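Local coordinates for protein putative secreted cystatin (Ixodes scapularis, PDB 4ZM8) that inhibits host cysteine proteases such as cathepsins L and S, helping the feeding tick to suppress the immune response of its host, at residues His89-Phe97 against Ser105-Ala113. Numbering follows the deposited sequence.
Sequences HRTCTTVVF and SVSPFECEA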
ATOM      1  N   HIS A  89     -25.639 -15.878   2.107  1.00 31.42           N
ATOM      2  CA  HIS A  89     -25.000 -14.574   1.996  1.00 28.85           C
ATOM      3  C   HIS A  89     -23.890 -14.436   3.048  1.00 36.87           C
ATOM      4  O   HIS A  89     -24.046 -14.907   4.176  1.00 36.47           O
ATOM      5  CB  HIS A  89     -26.030 -13.452   2.176  1.00 29.34           C
ATOM      6  CG  HIS A  89     -27.128 -13.440   1.146  1.00 31.60           C
ATOM      7  ND1 HIS A  89     -27.216 -14.358   0.121  1.00 31.64           N
ATOM      8  CD2 HIS A  89     -28.178 -12.601   0.981  1.00 24.81           C
ATOM      9  CE1 HIS A  89     -28.266 -14.082  -0.629  1.00 23.30           C
ATOM     10  NE2 HIS A  89     -28.866 -13.020  -0.128  1.00 20.39           N
ATOM     11  N   ARG A  90     -22.774 -13.803   2.692  1.00 35.54           N
ATOM     12  CA  ARG A  90     -21.755 -13.489   3.692  1.00 35.81           C
ATOM     13  C   ARG A  90     -21.454 -11.992   3.719  1.00 36.64           C
ATOM     14  O   ARG A  90     -21.446 -11.320   2.689  1.00 31.49           O
ATOM     15  CB  ARG A  90     -20.468 -14.257   3.425  1.00 34.81           C
ATOM     16  CG  ARG A  90     -20.661 -15.427   2.534  1.00 40.85           C
ATOM     17  CD  ARG A  90     -19.466 -15.555   1.636  1.00 41.19           C
ATOM     18  NE  ARG A  90     -19.790 -16.364   0.480  1.00 41.92           N
ATOM     19  CZ  ARG A  90     -18.986 -16.509  -0.563  1.00 48.85           C
ATOM     20  NH1 ARG A  90     -17.799 -15.910  -0.565  1.00 42.16           N
ATOM     21  NH2 ARG A  90     -19.369 -17.269  -1.590  1.00 50.23           N
ATOM     22  N   THR A  91     -21.213 -11.470   4.914  1.00 41.29           N
ATOM     23  CA  THR A  91     -20.825 -10.078   5.056  1.00 41.35           C
ATOM     24  C   THR A  91     -19.305  -9.978   4.965  1.00 41.06           C
ATOM     25  O   THR A  91     -18.589 -10.571   5.769  1.00 47.24           O
ATOM     26  CB  THR A  91     -21.346  -9.486   6.379  1.00 40.07           C
ATOM     27  OG1 THR A  91     -22.780  -9.531   6.380  1.00 46.44           O
ATOM     28  CG2 THR A  91     -20.916  -8.054   6.514  1.00 38.70           C
ATOM     29  N   CYS A  92     -18.830  -9.242   3.965  1.00 38.70           N
ATOM     30  CA  CYS A  92     -17.410  -9.185   3.622  1.00 37.74           C
ATOM     31  C   CYS A  92     -16.926  -7.745   3.515  1.00 32.46           C
ATOM     32  O   CYS A  92     -17.651  -6.871   3.045  1.00 28.12           O
ATOM     33  CB  CYS A  92     -17.149  -9.909   2.291  1.00 40.37           C
ATOM     34  SG  CYS A  92     -17.340 -11.716   2.309  1.00 46.60           S
ATOM     35  N   THR A  93     -15.693  -7.493   3.934  1.00 34.94           N
ATOM     36  CA  THR A  93     -15.134  -6.157   3.778  1.00 30.58           C
ATOM     37  C   THR A  93     -13.943  -6.177   2.840  1.00 31.58           C
ATOM     38  O   THR A  93     -13.169  -7.133   2.816  1.00 28.97           O
ATOM     39  CB  THR A  93     -14.696  -5.550   5.124  1.00 32.58           C
ATOM     40  OG1 THR A  93     -15.698  -5.803   6.119  1.00 33.65           O
ATOM     41  CG2 THR A  93     -14.506  -4.053   4.980  1.00 30.16           C
ATOM     42  N   THR A  94     -13.800  -5.108   2.070  1.00 28.33           N
ATOM     43  CA  THR A  94     -12.712  -5.008   1.125  1.00 29.07           C
ATOM     44  C   THR A  94     -12.443  -3.558   0.791  1.00 33.57           C
ATOM     45  O   THR A  94     -13.368  -2.738   0.770  1.00 32.12           O
ATOM     46  CB  THR A  94     -13.013  -5.796  -0.184  1.00 33.74           C
ATOM     47  OG1 THR A  94     -11.810  -5.956  -0.938  1.00 37.48           O
ATOM     48  CG2 THR A  94     -14.055  -5.083  -1.053  1.00 32.45           C
ATOM     49  N   VAL A  95     -11.176  -3.238   0.535  1.00 31.83           N
ATOM     50  CA  VAL A  95     -10.845  -1.917   0.031  1.00 30.73           C
ATOM     51  C   VAL A  95     -10.465  -2.021  -1.430  1.00 32.75           C
ATOM     52  O   VAL A  95      -9.793  -2.962  -1.837  1.00 34.72           O
ATOM     53  CB  VAL A  95      -9.691  -1.258   0.792  1.00 33.63           C
ATOM     54  CG1 VAL A  95      -9.635   0.225   0.434  1.00 34.23           C
ATOM     55  CG2 VAL A  95      -9.836  -1.460   2.289  1.00 30.61           C
ATOM     56  N   VAL A  96     -10.904  -1.045  -2.212  1.00 31.01           N
ATOM     57  CA  VAL A  96     -10.597  -0.980  -3.620  1.00 27.29           C
ATOM     58  C   VAL A  96      -9.984   0.369  -3.921  1.00 33.88           C
ATOM     59  O   VAL A  96     -10.670   1.396  -3.898  1.00 31.70           O
ATOM     60  CB  VAL A  96     -11.850  -1.174  -4.508  1.00 35.92           C
ATOM     61  CG1 VAL A  96     -11.516  -0.924  -5.988  1.00 32.86           C
ATOM     62  CG2 VAL A  96     -12.448  -2.552  -4.310  1.00 30.44           C
ATOM     63  N   PHE A  97      -8.685   0.369  -4.195  1.00 40.05           N
ATOM     64  CA  PHE A  97      -8.015   1.578  -4.638  1.00 36.24           C
ATOM     65  C   PHE A  97      -8.198   1.767  -6.136  1.00 35.58           C
ATOM     66  O   PHE A  97      -8.189   0.806  -6.894  1.00 34.86           O
ATOM     67  CB  PHE A  97      -6.529   1.537  -4.308  1.00 40.18           C
ATOM     68  CG  PHE A  97      -5.784   2.747  -4.779  1.00 31.17           C
ATOM     69  CD1 PHE A  97      -5.812   3.912  -4.048  1.00 33.08           C
ATOM     70  CD2 PHE A  97      -5.083   2.723  -5.966  1.00 35.30           C
ATOM     71  CE1 PHE A  97      -5.143   5.032  -4.481  1.00 40.77           C
ATOM     72  CE2 PHE A  97      -4.412   3.841  -6.412  1.00 42.74           C
ATOM     73  CZ  PHE A  97      -4.438   5.000  -5.662  1.00 40.00           C
ATOM     74  N   SER A 105      -7.212  -1.841  -7.684  1.00 39.65           N
ATOM     75  CA  SER A 105      -6.686  -2.956  -6.905  1.00 36.36           C
ATOM     76  C   SER A 105      -7.701  -3.356  -5.848  1.00 38.90           C
ATOM     77  O   SER A 105      -8.493  -2.537  -5.404  1.00 46.69           O
ATOM     78  CB  SER A 105      -5.363  -2.593  -6.238  1.00 36.75           C
ATOM     79  OG  SER A 105      -5.578  -1.776  -5.095  1.00 45.51           O
ATOM     80  N   VAL A 106      -7.666  -4.614  -5.439  1.00 42.86           N
ATOM     81  CA  VAL A 106      -8.617  -5.145  -4.475  1.00 38.39           C
ATOM     82  C   VAL A 106      -7.877  -5.809  -3.319  1.00 38.07           C
ATOM     83  O   VAL A 106      -7.048  -6.686  -3.525  1.00 38.04           O
ATOM     84  CB  VAL A 106      -9.579  -6.146  -5.151  1.00 34.27           C
ATOM     85  CG1 VAL A 106     -10.438  -6.857  -4.131  1.00 35.47           C
ATOM     86  CG2 VAL A 106     -10.450  -5.426  -6.159  1.00 34.55           C
ATOM     87  N   SER A 107      -8.154  -5.360  -2.101  1.00 40.89           N
ATOM     88  CA  SER A 107      -7.572  -5.985  -0.926  1.00 41.29           C
ATOM     89  C   SER A 107      -8.308  -7.291  -0.727  1.00 45.58           C
ATOM     90  O   SER A 107      -9.444  -7.435  -1.172  1.00 43.56           O
ATOM     91  CB  SER A 107      -7.696  -5.094   0.308  1.00 38.70           C
ATOM     92  OG  SER A 107      -9.049  -4.984   0.727  1.00 37.15           O
ATOM     93  N   PRO A 108      -7.669  -8.260  -0.072  1.00 44.39           N
ATOM     94  CA  PRO A 108      -8.378  -9.531   0.073  1.00 43.41           C
ATOM     95  C   PRO A 108      -9.614  -9.414   0.980  1.00 41.90           C
ATOM     96  O   PRO A 108      -9.510  -8.981   2.125  1.00 42.89           O
ATOM     97  CB  PRO A 108      -7.315 -10.455   0.684  1.00 46.30           C
ATOM     98  CG  PRO A 108      -6.004  -9.814   0.331  1.00 45.56           C
ATOM     99  CD  PRO A 108      -6.271  -8.341   0.372  1.00 38.26           C
ATOM    100  N   PHE A 109     -10.768  -9.789   0.430  1.00 41.60           N
ATOM    101  CA  PHE A 109     -12.045  -9.856   1.138  1.00 38.97           C
ATOM    102  C   PHE A 109     -11.926 -10.452   2.541  1.00 48.15           C
ATOM    103  O   PHE A 109     -11.642 -11.647   2.700  1.00 51.49           O
ATOM    104  CB  PHE A 109     -13.051 -10.685   0.317  1.00 34.04           C
ATOM    105  CG  PHE A 109     -13.795  -9.892  -0.714  1.00 32.05           C
ATOM    106  CD1 PHE A 109     -13.132  -9.007  -1.542  1.00 33.99           C
ATOM    107  CD2 PHE A 109     -15.157 -10.039  -0.865  1.00 35.53           C
ATOM    108  CE1 PHE A 109     -13.809  -8.275  -2.495  1.00 30.78           C
ATOM    109  CE2 PHE A 109     -15.843  -9.309  -1.821  1.00 32.85           C
ATOM    110  CZ  PHE A 109     -15.161  -8.421  -2.634  1.00 31.73           C
ATOM    111  N   GLU A 110     -12.134  -9.617   3.556  1.00 43.37           N
ATOM    112  CA  GLU A 110     -12.161 -10.105   4.923  1.00 43.74           C
ATOM    113  C   GLU A 110     -13.612 -10.383   5.276  1.00 53.74           C
ATOM    114  O   GLU A 110     -14.396  -9.467   5.567  1.00 49.31           O
ATOM    115  CB  GLU A 110     -11.528  -9.099   5.889  1.00 51.29           C
ATOM    116  CG  GLU A 110     -10.791  -9.750   7.067  1.00 52.57           C
ATOM    117  CD  GLU A 110      -9.855 -10.873   6.620  1.00 63.29           C
ATOM    118  OE1 GLU A 110      -9.026 -10.640   5.712  1.00 63.67           O
ATOM    119  OE2 GLU A 110      -9.950 -11.995   7.172  1.00 61.31           O
ATOM    120  N   CYS A 111     -13.980 -11.656   5.214  1.00 56.37           N
ATOM    121  CA  CYS A 111     -15.366 -12.027   5.425  1.00 52.56           C
ATOM    122  C   CYS A 111     -15.689 -12.158   6.904  1.00 63.59           C
ATOM    123  O   CYS A 111     -14.888 -11.790   7.766  1.00 63.38           O
ATOM    124  CB  CYS A 111     -15.696 -13.316   4.677  1.00 51.59           C
ATOM    125  SG  CYS A 111     -15.899 -13.046   2.892  1.00 58.95           S
ATOM    126  N   GLU A 112     -16.880 -12.661   7.191  1.00 64.08           N
ATOM    127  CA  GLU A 112     -17.359 -12.708   8.557  1.00 67.33           C
ATOM    128  C   GLU A 112     -17.646 -14.133   8.983  1.00 78.38           C
ATOM    129  O   GLU A 112     -18.447 -14.830   8.355  1.00 75.75           O
ATOM    130  CB  GLU A 112     -18.604 -11.852   8.705  1.00 66.90           C
ATOM    131  CG  GLU A 112     -19.076 -11.696  10.118  1.00 66.97           C
ATOM    132  CD  GLU A 112     -19.824 -10.405  10.291  1.00 67.99           C
ATOM    133  OE1 GLU A 112     -19.179  -9.340  10.202  1.00 60.90           O
ATOM    134  OE2 GLU A 112     -21.057 -10.452  10.485  1.00 76.93           O
ATOM    135  N   ALA A 113     -16.985 -14.545  10.062  1.00 87.54           N
ATOM    136  CA  ALA A 113     -17.045 -15.916  10.560  1.00 84.34           C
ATOM    137  C   ALA A 113     -18.477 -16.385  10.807  1.00 82.69           C
ATOM    138  O   ALA A 113     -18.801 -17.549  10.563  1.00 81.07           O
ATOM    139  CB  ALA A 113     -16.220 -16.041  11.837  1.00 78.83           C
TER
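Ser105 pairs with Phe97 in antiparallel fashion. Its N gives a 2.9 Å bond to Phe97 O, while the return bond from Phe97 N to Ser105 O is weak. Next, Val106 lies beside Val96, pointing the same way, with their CG2 methyls 4.0 Å apart. Ser107 binds Val95 twice. Its N donates to Val95 O, and its side chain takes over the acceptor role: OG sits between the backbone N and carbonyl carbon of Ser107 (chi1 69°), which brings it to 2.8 Å from Val95 N, in a nearly straight bond (171°). Ser107 O is used by Thr94, whose OG1 donates to it from above the carbonyl plane at 2.8 Å. The pairing then slips by one residue. The Phe109 ring slants across Thr94, whose CG2 is 3.5 Å from Phe109 CE1, and Phe109 CD2 meets Cys92 CB. Glu110 exchanges two backbone bonds with Thr93. Cys111 joins the segments covalently, through a disulfide to Cys92 with chi3 of 81°. This disulfide ties the C-terminal tail to the last hairpin of the cystatin sheet. Strand 90-99 lies between strands 104-106 and 39-68 in the sheet. Helix 17-32 of the second subunit covers Val96, Val106 and Phe109, its Trp30 stacking on the Phe109 ring.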